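Major Capsid Protein VP1 (Chimpanzee polyomavirus Bob, PDB 6Y9I) forms the pentameric capsomers of the polyomavirus outer shell and probably recognises glycan receptors on the host cell surface. Local coordinates at residues 20-25 / 281-286; 87-92 / 285-290; 92-97 / 236-241; 140-145 / 207-212. One frame throughout, in Å; residues are numbered along the deposited sequence.

Contact 1: residues 20-25 / 281-286; sequences TEIELY and FKVTLR
T20, I22 and L24 trade paired backbone hydrogen bonds with L285, V283 and F281, six in all, which join strands 20-25 and 281-286 as antiparallel neighbours in the beta-sandwich of VP1. The L285 N to T20 O bond is 2.8 Å long and almost straight, 177° at the hydrogen. At the alternating non-hydrogen-bonded positions, E21 CA and E23 CA make CA-H...O contacts with V283 O (3.3 Å) and F281 O (3.1 Å). The E21, E23, K282 and T284 side chains lie on one face of the sheet. There K282 leaves with CG anti to its backbone N (chi1 -178°) and bends at chi3, laying K282 CD against E21 CD at 3.6 Å. K282 NZ stays 4.9 Å from E21 OE1, and two waters span the gap; the one donating to OE1 reaches NZ only weakly. E23 turns elsewhere: OE2 bonds to Y280 OH, and its nearest side-chain atom is about 3 Å from a magnesium ion. On the other face I22 and V283 run alongside each other in the same sense, and both touch L253 of strand 252-265. At its end of the row, CD2 of L24 reaches CB of F281 at 4.0 Å.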
loop_
_atom_site.group_PDB
_atom_site.type_symbol
_atom_site.label_atom_id
_atom_site.label_comp_id
_atom_site.label_asym_id
_atom_site.label_seq_id
_atom_site.Cartn_x
_atom_site.Cartn_y
_atom_site.Cartn_z
ATOM N N THR A 20 -6.492 -6.249 36.306
ATOM C CA THR A 20 -7.926 -6.046 36.034
ATOM C C THR A 20 -8.059 -5.641 34.568
ATOM O O THR A 20 -7.039 -5.344 33.928
ATOM C CB THR A 20 -8.528 -5.042 37.021
ATOM O OG1 THR A 20 -9.948 -5.167 36.915
ATOM C CG2 THR A 20 -8.081 -3.618 36.784
ATOM N N GLU A 21 -9.291 -5.638 34.088
ATOM C CA GLU A 21 -9.660 -5.426 32.672
ATOM C C GLU A 21 -10.875 -4.509 32.660
ATOM O O GLU A 21 -11.777 -4.748 33.464
ATOM C CB GLU A 21 -9.970 -6.799 32.094
ATOM C CG GLU A 21 -10.093 -6.867 30.596
ATOM C CD GLU A 21 -10.458 -8.285 30.171
ATOM O OE1 GLU A 21 -11.675 -8.636 30.155
ATOM O OE2 GLU A 21 -9.529 -9.055 29.921
ATOM N N ILE A 22 -10.898 -3.476 31.823
ATOM C CA ILE A 22 -12.112 -2.630 31.709
ATOM C C ILE A 22 -12.482 -2.591 30.225
ATOM O O ILE A 22 -11.603 -2.725 29.394
ATOM C CB ILE A 22 -11.930 -1.244 32.356
ATOM C CG1 ILE A 22 -10.996 -0.357 31.544
ATOM C CG2 ILE A 22 -11.483 -1.362 33.808
ATOM C CD1 ILE A 22 -11.722 0.438 30.466
ATOM N N GLU A 23 -13.764 -2.512 29.934
ATOM C CA GLU A 23 -14.256 -2.487 28.538
ATOM C C GLU A 23 -15.286 -1.359 28.427
ATOM O O GLU A 23 -15.968 -1.073 29.415
ATOM C CB GLU A 23 -14.649 -3.900 28.104
ATOM C CG GLU A 23 -15.995 -4.401 28.577
ATOM C CD GLU A 23 -16.367 -5.771 28.011
ATOM O OE1 GLU A 23 -17.503 -6.224 28.295
ATOM O OE2 GLU A 23 -15.533 -6.379 27.262
ATOM N N LEU A 24 -15.287 -0.660 27.297
ATOM C CA LEU A 24 -16.295 0.377 27.012
ATOM C C LEU A 24 -16.327 0.679 25.517
ATOM O O LEU A 24 -15.412 0.255 24.770
ATOM C CB LEU A 24 -16.028 1.638 27.824
ATOM C CG LEU A 24 -14.824 2.480 27.416
ATOM C CD1 LEU A 24 -15.072 3.921 27.805
ATOM C CD2 LEU A 24 -13.551 1.956 28.052
ATOM N N TYR A 25 -17.412 1.322 25.120
ATOM C CA TYR A 25 -17.642 1.846 23.758
ATOM C C TYR A 25 -17.598 3.352 23.849
ATOM O O TYR A 25 -18.108 3.889 24.870
ATOM C CB TYR A 25 -19.001 1.422 23.219
ATOM C CG TYR A 25 -18.971 0.134 22.456
ATOM C CD1 TYR A 25 -18.320 0.059 21.237
ATOM C CD2 TYR A 25 -19.601 -1.000 22.938
ATOM C CE1 TYR A 25 -18.304 -1.113 20.507
ATOM C CE2 TYR A 25 -19.583 -2.186 22.224
ATOM C CZ TYR A 25 -18.941 -2.236 20.998
ATOM O OH TYR A 25 -18.921 -3.385 20.263
ATOM N N PHE A 281 -13.138 -0.544 23.308
ATOM C CA PHE A 281 -11.845 -0.630 24.023
ATOM C C PHE A 281 -11.927 -1.728 25.083
ATOM O O PHE A 281 -12.917 -1.773 25.855
ATOM C CB PHE A 281 -11.548 0.658 24.790
ATOM C CG PHE A 281 -11.296 1.886 23.960
ATOM C CD1 PHE A 281 -12.354 2.589 23.403
ATOM C CD2 PHE A 281 -10.006 2.383 23.803
ATOM C CE1 PHE A 281 -12.121 3.740 22.675
ATOM C CE2 PHE A 281 -9.781 3.551 23.083
ATOM C CZ PHE A 281 -10.840 4.212 22.521
ATOM N N LYS A 282 -10.917 -2.577 25.132
ATOM C CA LYS A 282 -10.656 -3.450 26.297
ATOM C C LYS A 282 -9.231 -3.163 26.735
ATOM O O LYS A 282 -8.304 -3.388 25.930
ATOM C CB LYS A 282 -10.849 -4.922 25.946
ATOM C CG LYS A 282 -10.639 -5.895 27.097
ATOM C CD LYS A 282 -10.458 -7.343 26.652
ATOM C CE LYS A 282 -11.304 -7.756 25.461
ATOM N NZ LYS A 282 -11.345 -9.228 25.295
ATOM N N VAL A 283 -9.073 -2.663 27.951
ATOM C CA VAL A 283 -7.757 -2.234 28.470
ATOM C C VAL A 283 -7.415 -3.159 29.634
ATOM O O VAL A 283 -8.260 -3.325 30.531
ATOM C CB VAL A 283 -7.794 -0.754 28.904
ATOM C CG1 VAL A 283 -6.440 -0.301 29.435
ATOM C CG2 VAL A 283 -8.253 0.144 27.781
ATOM N N THR A 284 -6.220 -3.735 29.605
ATOM C CA THR A 284 -5.668 -4.582 30.686
ATOM C C THR A 284 -4.760 -3.712 31.559
ATOM O O THR A 284 -3.877 -3.003 31.015
ATOM C CB THR A 284 -4.908 -5.787 30.123
ATOM O OG1 THR A 284 -5.813 -6.541 29.320
ATOM C CG2 THR A 284 -4.358 -6.680 31.209
ATOM N N LEU A 285 -4.981 -3.740 32.870
ATOM C CA LEU A 285 -4.204 -2.929 33.833
ATOM C C LEU A 285 -3.600 -3.825 34.911
ATOM O O LEU A 285 -4.201 -4.862 35.254
ATOM C CB LEU A 285 -5.124 -1.875 34.445
ATOM C CG LEU A 285 -5.780 -0.931 33.432
ATOM C CD1 LEU A 285 -7.242 -1.296 33.235
ATOM C CD2 LEU A 285 -5.651 0.515 33.885
ATOM N N ARG A 286 -2.425 -3.438 35.394
ATOM C CA ARG A 286 -1.746 -4.126 36.528
ATOM C C ARG A 286 -1.387 -3.091 37.600
ATOM O O ARG A 286 -1.270 -1.881 37.295
ATOM C CB ARG A 286 -0.513 -4.888 36.041
ATOM C CG ARG A 286 0.616 -3.984 35.584
ATOM C CD ARG A 286 1.796 -4.726 35.002
ATOM N NE ARG A 286 2.740 -3.759 34.459
ATOM C CZ ARG A 286 3.653 -4.035 33.545
ATOM N NH1 ARG A 286 3.806 -5.281 33.118
ATOM N NH2 ARG A 286 4.435 -3.078 33.080
HETATM O O HOH W 1 -10.702 -10.506 27.898
HETATM O O HOH W 2 -13.163 -9.619 27.949
#

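Contact 2: residues 87-92 / 285-290; sequences MMWEAV and LRKRAV
Both carboxylate oxygens of E90 are gripped twice, by R286 from one face of the carboxylate and R288 from the other, a salt-bridge network on one face of paired strands in the VP1 beta-sandwich. Each arginine binds side-on: NE goes to OE1, at 2.9 Å from R286 and 2.8 Å from R288, and NH2 goes to OE2. The NE donors stand well above and below the carboxylate, R286 65° out of its plane, while E90 lies close to the plane of either guanidinium. OE2 also accepts from G245 N, and R288 NH1 bonds to L10 O. R286 arrives extended from CG to NE, whereas R288 must fold at chi2 and chi3 (74° and 72°) to bring its NE round. CG1 of V92 covers one face of the R286 guanidinium, 3.3 Å from NE. Beneath this network the antiparallel strands 87-92 and 285-290 exchange backbone bonds between M88 and R288 and between E90 and R286. On the opposite face of the sheet K287 CG lies over the face of the W89 six-membered ring, 4.1 Å from its centroid, a CH-pi contact; K287 NZ goes on to D17 O and W89 NE1 to P75 O. CE3 of W89 also packs on CB of L285 at 3.8 Å. Four bonds from two arginines fix the rotation of the buried carboxylate, and the paired positive charges probably keep it ionised.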
loop_
_atom_site.group_PDB
_atom_site.type_symbol
_atom_site.label_atom_id
_atom_site.label_comp_id
_atom_site.label_asym_id
_atom_site.label_seq_id
_atom_site.Cartn_x
_atom_site.Cartn_y
_atom_site.Cartn_z
ATOM N N MET A 87 0.081 2.356 45.621
ATOM C CA MET A 87 -0.127 1.710 44.291
ATOM C C MET A 87 -0.863 2.644 43.308
ATOM O O MET A 87 -1.625 3.512 43.749
ATOM C CB MET A 87 -0.905 0.404 44.471
ATOM C CG MET A 87 -0.274 -0.520 45.515
ATOM S SD MET A 87 -1.109 -2.117 45.675
ATOM C CE MET A 87 -2.669 -1.585 46.375
ATOM N N MET A 88 -0.612 2.476 42.010
ATOM C CA MET A 88 -1.470 3.008 40.916
ATOM C C MET A 88 -1.719 1.897 39.901
ATOM O O MET A 88 -0.864 0.992 39.726
ATOM C CB MET A 88 -0.831 4.196 40.191
ATOM C CG MET A 88 -0.630 5.407 41.064
ATOM S SD MET A 88 0.312 6.670 40.207
ATOM C CE MET A 88 -1.025 7.578 39.437
ATOM N N TRP A 89 -2.885 1.949 39.271
ATOM C CA TRP A 89 -3.178 1.155 38.060
ATOM C C TRP A 89 -2.276 1.621 36.925
ATOM O O TRP A 89 -2.166 2.820 36.708
ATOM C CB TRP A 89 -4.647 1.257 37.715
ATOM C CG TRP A 89 -5.510 0.508 38.677
ATOM C CD1 TRP A 89 -6.420 1.030 39.549
ATOM C CD2 TRP A 89 -5.552 -0.920 38.840
ATOM N NE1 TRP A 89 -7.037 0.025 40.247
ATOM C CE2 TRP A 89 -6.534 -1.184 39.823
ATOM C CE3 TRP A 89 -4.866 -1.995 38.246
ATOM C CZ2 TRP A 89 -6.828 -2.479 40.237
ATOM C CZ3 TRP A 89 -5.176 -3.274 38.650
ATOM C CH2 TRP A 89 -6.132 -3.511 39.638
ATOM N N GLU A 90 -1.648 0.662 36.240
ATOM C CA GLU A 90 -0.791 0.895 35.059
ATOM C C GLU A 90 -1.452 0.223 33.857
ATOM O O GLU A 90 -1.588 -1.004 33.883
ATOM C CB GLU A 90 0.602 0.336 35.324
ATOM C CG GLU A 90 1.584 0.538 34.211
ATOM C CD GLU A 90 2.849 -0.285 34.385
ATOM O OE1 GLU A 90 2.956 -1.008 35.402
ATOM O OE2 GLU A 90 3.736 -0.208 33.495
ATOM N N ALA A 91 -1.858 1.001 32.853
ATOM C CA ALA A 91 -2.413 0.446 31.594
ATOM C C ALA A 91 -1.279 -0.209 30.779
ATOM O O ALA A 91 -0.280 0.467 30.429
ATOM C CB ALA A 91 -3.158 1.508 30.819
ATOM N N VAL A 92 -1.415 -1.501 30.482
ATOM C CA VAL A 92 -0.319 -2.298 29.859
ATOM C C VAL A 92 -0.629 -2.556 28.380
ATOM O O VAL A 92 0.302 -2.513 27.548
ATOM C CB VAL A 92 -0.025 -3.594 30.645
ATOM C CG1 VAL A 92 0.470 -3.285 32.052
ATOM C CG2 VAL A 92 -1.204 -4.540 30.705
ATOM N N LEU A 285 -4.981 -3.740 32.870
ATOM C CA LEU A 285 -4.204 -2.929 33.833
ATOM C C LEU A 285 -3.600 -3.825 34.911
ATOM O O LEU A 285 -4.201 -4.862 35.254
ATOM C CB LEU A 285 -5.124 -1.875 34.445
ATOM C CG LEU A 285 -5.780 -0.931 33.432
ATOM C CD1 LEU A 285 -7.242 -1.296 33.235
ATOM C CD2 LEU A 285 -5.651 0.515 33.885
ATOM N N ARG A 286 -2.425 -3.438 35.394
ATOM C CA ARG A 286 -1.746 -4.126 36.528
ATOM C C ARG A 286 -1.387 -3.091 37.600
ATOM O O ARG A 286 -1.270 -1.881 37.295
ATOM C CB ARG A 286 -0.513 -4.888 36.041
ATOM C CG ARG A 286 0.616 -3.984 35.584
ATOM C CD ARG A 286 1.796 -4.726 35.002
ATOM N NE ARG A 286 2.740 -3.759 34.459
ATOM C CZ ARG A 286 3.653 -4.035 33.545
ATOM N NH1 ARG A 286 3.806 -5.281 33.118
ATOM N NH2 ARG A 286 4.435 -3.078 33.080
ATOM N N LYS A 287 -1.239 -3.562 38.827
ATOM C CA LYS A 287 -0.876 -2.711 39.977
ATOM C C LYS A 287 0.614 -2.398 39.849
ATOM O O LYS A 287 1.385 -3.335 39.596
ATOM C CB LYS A 287 -1.221 -3.419 41.285
ATOM C CG LYS A 287 -2.703 -3.597 41.536
ATOM C CD LYS A 287 -2.946 -4.369 42.792
ATOM C CE LYS A 287 -4.412 -4.540 43.118
ATOM N NZ LYS A 287 -4.558 -5.571 44.170
ATOM N N ARG A 288 0.967 -1.125 39.956
ATOM C CA ARG A 288 2.369 -0.627 39.964
ATOM C C ARG A 288 2.624 0.109 41.285
ATOM O O ARG A 288 1.804 0.990 41.674
ATOM C CB ARG A 288 2.609 0.280 38.754
ATOM C CG ARG A 288 3.951 0.996 38.744
ATOM C CD ARG A 288 5.147 0.132 38.409
ATOM N NE ARG A 288 5.149 -0.233 37.004
ATOM C CZ ARG A 288 6.236 -0.515 36.300
ATOM N NH1 ARG A 288 7.424 -0.501 36.888
ATOM N NH2 ARG A 288 6.131 -0.792 35.010
ATOM N N ALA A 289 3.725 -0.219 41.952
ATOM C CA ALA A 289 4.168 0.507 43.165
ATOM C C ALA A 289 4.781 1.839 42.724
ATOM O O ALA A 289 5.481 1.887 41.701
ATOM C CB ALA A 289 5.133 -0.324 43.991
ATOM N N VAL A 290 4.477 2.894 43.476
ATOM C CA VAL A 290 4.982 4.276 43.256
ATOM C C VAL A 290 5.362 4.850 44.625
ATOM O O VAL A 290 4.853 4.324 45.647
ATOM C CB VAL A 290 3.930 5.137 42.526
ATOM C CG1 VAL A 290 3.652 4.608 41.118
ATOM C CG2 VAL A 290 2.634 5.271 43.321
#

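Contact 3: residues 92-97 / 236-241; sequences VSCKTE and TVLLDE
C94 and T236 form the hydrogen-bonded pair of this short antiparallel ladder: C94 N donates to T236 O and T236 N to C94 O, both at 2.9 Å. A third backbone bond, L238 N to V92 O at 2.8 Å, is nearly straight at the hydrogen (172°), yet its donor stands 44° above the carbonyl plane, where the chain 236-241 is already leaving strand geometry. Between these bonds CA of S93 makes a CA-H...O contact of 3.2 Å with T236 O. One water extends the polar pattern beyond the start of strand 236-237: it binds T236 OG1 and T96 N, and weakly C94 O.

The apolar contacts divide between the two faces. On the face of C94 and T236, SG of C94, set between its backbone N and carbonyl carbon (chi1 66°), lies 4.0 Å from CB of T236. L238 turns its side chain back under the strand, CD1 approaching S93 C at 3.7 Å and, less closely, CB of C94. F135 touches C94 and T236, and F215 touches T236 and L238, closing this side against strands 131-138 and 212-219. At the far end CD2 of L239 meets CG1 of V92 at 4.1 Å.

Along its other edge strand 87-98 pairs with strand 272-291, where V92 and S93 both face T284. That irregularity is a classic beta bulge, here at the point where a two-residue strand joins the VP1 beta-sandwich.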
loop_
_atom_site.group_PDB
_atom_site.type_symbol
_atom_site.label_atom_id
_atom_site.label_comp_id
_atom_site.label_asym_id
_atom_site.label_seq_id
_atom_site.Cartn_x
_atom_site.Cartn_y
_atom_site.Cartn_z
ATOM N N VAL A 92 -1.415 -1.501 30.482
ATOM C CA VAL A 92 -0.319 -2.298 29.859
ATOM C C VAL A 92 -0.629 -2.556 28.380
ATOM O O VAL A 92 0.302 -2.513 27.548
ATOM C CB VAL A 92 -0.025 -3.594 30.645
ATOM C CG1 VAL A 92 0.470 -3.285 32.052
ATOM C CG2 VAL A 92 -1.204 -4.540 30.705
ATOM N N SER A 93 -1.884 -2.806 28.043
ATOM C CA SER A 93 -2.238 -3.214 26.668
ATOM C C SER A 93 -3.724 -2.982 26.456
ATOM O O SER A 93 -4.500 -2.906 27.443
ATOM C CB SER A 93 -1.842 -4.664 26.406
ATOM O OG SER A 93 -2.655 -5.529 27.161
ATOM N N CYS A 94 -4.126 -2.878 25.206
ATOM C CA CYS A 94 -5.569 -2.775 24.919
ATOM C C CYS A 94 -5.917 -3.495 23.626
ATOM O O CYS A 94 -5.062 -3.594 22.740
ATOM C CB CYS A 94 -5.989 -1.317 24.891
ATOM S SG CYS A 94 -5.258 -0.392 23.532
ATOM N N LYS A 95 -7.163 -3.949 23.533
ATOM C CA LYS A 95 -7.763 -4.338 22.251
ATOM C C LYS A 95 -8.728 -3.222 21.899
ATOM O O LYS A 95 -9.472 -2.769 22.767
ATOM C CB LYS A 95 -8.415 -5.710 22.356
ATOM C CG LYS A 95 -7.415 -6.834 22.509
ATOM C CD LYS A 95 -8.018 -8.167 22.181
ATOM C CE LYS A 95 -7.036 -9.299 22.342
ATOM N NZ LYS A 95 -7.756 -10.591 22.225
ATOM N N THR A 96 -8.643 -2.728 20.683
ATOM C CA THR A 96 -9.585 -1.693 20.226
ATOM C C THR A 96 -10.116 -2.117 18.863
ATOM O O THR A 96 -9.384 -2.760 18.084
ATOM C CB THR A 96 -8.954 -0.297 20.312
ATOM O OG1 THR A 96 -9.998 0.626 20.031
ATOM C CG2 THR A 96 -7.811 -0.091 19.343
ATOM N N GLU A 97 -11.358 -1.776 18.591
ATOM C CA GLU A 97 -12.022 -2.206 17.358
ATOM C C GLU A 97 -13.004 -1.131 16.923
ATOM O O GLU A 97 -13.754 -0.630 17.780
ATOM C CB GLU A 97 -12.770 -3.501 17.629
ATOM C CG GLU A 97 -13.511 -3.989 16.430
ATOM C CD GLU A 97 -12.790 -5.123 15.756
ATOM O OE1 GLU A 97 -11.561 -4.974 15.524
ATOM O OE2 GLU A 97 -13.462 -6.156 15.504
ATOM N N THR A 236 -2.572 -3.970 21.289
ATOM C CA THR A 236 -1.683 -2.789 21.235
ATOM C C THR A 236 -0.988 -2.686 22.590
ATOM O O THR A 236 -1.706 -2.540 23.590
ATOM C CB THR A 236 -2.498 -1.541 20.901
ATOM O OG1 THR A 236 -3.185 -1.754 19.672
ATOM C CG2 THR A 236 -1.655 -0.301 20.781
ATOM N N VAL A 237 0.341 -2.711 22.623
ATOM C CA VAL A 237 1.120 -2.569 23.892
ATOM C C VAL A 237 1.174 -1.077 24.257
ATOM O O VAL A 237 1.450 -0.253 23.399
ATOM C CB VAL A 237 2.510 -3.221 23.766
ATOM C CG1 VAL A 237 3.417 -2.919 24.962
ATOM C CG2 VAL A 237 2.361 -4.726 23.579
ATOM N N LEU A 238 0.881 -0.725 25.501
ATOM C CA LEU A 238 0.853 0.699 25.915
ATOM C C LEU A 238 2.118 1.067 26.708
ATOM O O LEU A 238 2.236 2.240 27.088
ATOM C CB LEU A 238 -0.420 0.911 26.731
ATOM C CG LEU A 238 -1.726 0.666 25.973
ATOM C CD1 LEU A 238 -2.912 0.618 26.930
ATOM C CD2 LEU A 238 -1.948 1.752 24.930
ATOM N N LEU A 239 3.002 0.110 26.978
ATOM C CA LEU A 239 4.295 0.360 27.685
ATOM C C LEU A 239 5.222 1.227 26.827
ATOM O O LEU A 239 5.282 1.037 25.600
ATOM C CB LEU A 239 4.991 -0.971 27.982
ATOM C CG LEU A 239 4.143 -2.024 28.671
ATOM C CD1 LEU A 239 5.017 -3.207 29.077
ATOM C CD2 LEU A 239 3.425 -1.427 29.882
ATOM N N ASP A 240 5.927 2.140 27.471
ATOM C CA ASP A 240 6.944 3.022 26.858
ATOM C C ASP A 240 8.278 2.265 26.827
ATOM O O ASP A 240 8.306 1.107 27.268
ATOM C CB ASP A 240 7.041 4.339 27.633
ATOM C CG ASP A 240 7.659 4.255 29.037
ATOM O OD1 ASP A 240 8.275 3.218 29.392
ATOM O OD2 ASP A 240 7.482 5.237 29.804
ATOM N N GLU A 241 9.351 2.919 26.380
ATOM C CA GLU A 241 10.703 2.315 26.195
ATOM C C GLU A 241 11.280 1.833 27.533
ATOM O O GLU A 241 12.148 0.978 27.478
ATOM C CB GLU A 241 11.663 3.320 25.546
HETATM O O HOH W 3 -5.671 -3.313 19.455
#

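Contact 4: residues 140-145 / 207-212; sequences EPLDLQ and SRNENS
D143 and N209 hold each other by three hydrogen bonds, fastening strand 142-146 to the loop that enters strand 212-219 through a type I beta turn, N209 to S212. The amide of N209 works like a strand partner: OD1 accepts from D143 N at 3.0 Å and ND2 donates to D143 O at 2.9 Å. In return D143 OD2 takes N209 N at 2.9 Å, met on the anti side of the carboxylate. With CG beside its own backbone N (chi1 -63°), D143 sends this oxygen down to the loop, while OD1 forms a salt bridge with R190 of strand 188-191. A second carboxylate repeats the theme: E140 OE2 accepts from N211 ND2 at 3.0 Å, the two flat groups turned 73° apart, and E140 OE1 also pairs with R190. N211 ND2 has another acceptor in L247 O. N232 of a neighbouring subunit donates from ND2 to S212 O and packs on N209.

Three waters bridge the segments. One joins E140 O to S212 OG; another lies near P141 O, N209 OD1 and S212 OG; a third links D143 OD1 to R208 NH2, which stand 4.9 Å apart.

Carbon contacts are few. R208 lays its CB 3.4 Å from D143 OD2 before its extended chain leads away. CD1 of L142 meets S212 CB at 4.0 Å and is nearer still to N209 OD1, at 3.3 Å.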
loop_
_atom_site.group_PDB
_atom_site.type_symbol
_atom_site.label_atom_id
_atom_site.label_comp_id
_atom_site.label_asym_id
_atom_site.label_seq_id
_atom_site.Cartn_x
_atom_site.Cartn_y
_atom_site.Cartn_z
ATOM N N GLU A 140 -4.597 10.227 32.424
ATOM C CA GLU A 140 -5.215 11.572 32.572
ATOM C C GLU A 140 -5.712 12.008 31.205
ATOM O O GLU A 140 -5.408 11.332 30.219
ATOM C CB GLU A 140 -4.173 12.527 33.129
ATOM C CG GLU A 140 -3.002 12.751 32.207
ATOM C CD GLU A 140 -1.780 13.200 32.964
ATOM O OE1 GLU A 140 -1.392 14.357 32.767
ATOM O OE2 GLU A 140 -1.230 12.394 33.761
ATOM N N PRO A 141 -6.503 13.103 31.101
ATOM C CA PRO A 141 -7.025 13.540 29.813
ATOM C C PRO A 141 -5.932 13.779 28.774
ATOM O O PRO A 141 -4.786 14.176 29.112
ATOM C CB PRO A 141 -7.769 14.847 30.153
ATOM C CG PRO A 141 -8.193 14.645 31.594
ATOM C CD PRO A 141 -6.992 13.958 32.206
ATOM N N LEU A 142 -6.297 13.548 27.520
ATOM C CA LEU A 142 -5.374 13.688 26.372
ATOM C C LEU A 142 -5.093 15.177 26.163
ATOM O O LEU A 142 -6.053 15.973 26.132
ATOM C CB LEU A 142 -5.999 13.051 25.130
ATOM C CG LEU A 142 -5.050 12.913 23.935
ATOM C CD1 LEU A 142 -4.081 11.765 24.157
ATOM C CD2 LEU A 142 -5.853 12.742 22.647
ATOM N N ASP A 143 -3.817 15.519 26.056
ATOM C CA ASP A 143 -3.314 16.868 25.701
ATOM C C ASP A 143 -3.566 17.107 24.211
ATOM O O ASP A 143 -3.183 16.236 23.376
ATOM C CB ASP A 143 -1.848 17.011 26.095
ATOM C CG ASP A 143 -1.637 16.889 27.601
ATOM O OD1 ASP A 143 -2.150 17.767 28.331
ATOM O OD2 ASP A 143 -0.934 15.941 28.035
ATOM N N LEU A 144 -4.203 18.236 23.888
ATOM C CA LEU A 144 -4.466 18.667 22.497
ATOM C C LEU A 144 -3.734 19.966 22.177
ATOM O O LEU A 144 -3.658 20.878 23.053
ATOM C CB LEU A 144 -5.965 18.874 22.281
ATOM C CG LEU A 144 -6.864 17.706 22.644
ATOM C CD1 LEU A 144 -8.318 18.148 22.670
ATOM C CD2 LEU A 144 -6.662 16.546 21.682
ATOM N N GLN A 145 -3.312 20.068 20.924
ATOM C CA GLN A 145 -2.783 21.300 20.294
ATOM C C GLN A 145 -3.751 21.763 19.203
ATOM O O GLN A 145 -4.224 20.930 18.403
ATOM C CB GLN A 145 -1.417 21.006 19.667
ATOM C CG GLN A 145 -0.937 22.094 18.715
ATOM C CD GLN A 145 -0.493 23.314 19.475
ATOM O OE1 GLN A 145 0.198 23.192 20.484
ATOM N NE2 GLN A 145 -0.968 24.481 19.042
ATOM N N SER A 207 4.143 17.262 22.355
ATOM C CA SER A 207 4.984 17.993 23.342
ATOM C C SER A 207 4.494 17.668 24.760
ATOM O O SER A 207 5.219 17.930 25.718
ATOM C CB SER A 207 4.985 19.510 23.059
ATOM O OG SER A 207 3.853 20.171 23.641
ATOM N N ARG A 208 3.313 17.073 24.910
ATOM C CA ARG A 208 2.819 16.628 26.241
ATOM C C ARG A 208 2.471 15.140 26.165
ATOM O O ARG A 208 3.290 14.409 25.616
ATOM C CB ARG A 208 1.726 17.592 26.690
ATOM C CG ARG A 208 2.286 18.980 26.920
ATOM C CD ARG A 208 1.226 19.966 27.290
ATOM N NE ARG A 208 1.851 21.280 27.444
ATOM C CZ ARG A 208 1.208 22.332 27.951
ATOM N NH1 ARG A 208 1.811 23.500 28.058
ATOM N NH2 ARG A 208 -0.051 22.210 28.317
ATOM N N ASN A 209 1.364 14.708 26.760
ATOM C CA ASN A 209 0.905 13.302 26.676
ATOM C C ASN A 209 1.986 12.351 27.171
ATOM O O ASN A 209 2.116 11.248 26.607
ATOM C CB ASN A 209 0.483 13.027 25.235
ATOM C CG ASN A 209 -0.914 13.562 25.014
ATOM O OD1 ASN A 209 -1.757 13.400 25.890
ATOM N ND2 ASN A 209 -1.137 14.280 23.916
ATOM N N GLU A 210 2.753 12.751 28.189
ATOM C CA GLU A 210 3.809 11.876 28.770
ATOM C C GLU A 210 3.129 10.662 29.425
ATOM O O GLU A 210 3.761 9.633 29.512
ATOM C CB GLU A 210 4.655 12.647 29.779
ATOM C CG GLU A 210 5.513 13.726 29.152
ATOM N N ASN A 211 1.866 10.775 29.829
ATOM C CA ASN A 211 1.128 9.730 30.589
ATOM C C ASN A 211 -0.071 9.222 29.782
ATOM O O ASN A 211 -0.991 8.742 30.395
ATOM C CB ASN A 211 0.687 10.276 31.949
ATOM C CG ASN A 211 0.286 9.192 32.919
ATOM O OD1 ASN A 211 0.915 8.131 32.965
ATOM N ND2 ASN A 211 -0.776 9.433 33.671
ATOM N N SER A 212 -0.046 9.330 28.445
ATOM C CA SER A 212 -1.072 8.810 27.508
ATOM C C SER A 212 -0.327 8.176 26.332
ATOM O O SER A 212 0.823 8.519 26.101
ATOM C CB SER A 212 -2.035 9.882 27.014
ATOM O OG SER A 212 -2.883 10.409 28.044
HETATM O O HOH W 4 -5.396 10.354 27.739
HETATM O O HOH W 5 -2.408 13.032 28.461
HETATM O O HOH W 6 -2.305 20.384 27.579
#

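Overall arrangement
Contacts 1, 2 and 3 lie in one antiparallel sheet. Strand 272-291 pairs with 8-26 in contact 1 and with 87-98 in contact 2, and 87-98 then takes 236-237 in contact 3. Their centres are 10 to 14 Å apart; contacts 1 and 2 share L285 and R286, contacts 2 and 3 share V92. Contact 4, centred 16 to 20 Å from the others and touching none, fastens strand 142-146 of the three-stranded sheet to the loop running from that sheet into strand 212-219 of the large one. Contact 3 is nested within the chain loops closed by contacts 1 and 2, and contact 4 within that of contact 3. Strand 272-291, near the C terminus, thus holds both the N-terminal strand 8-26 and strand 87-98 in the capsomer subunit.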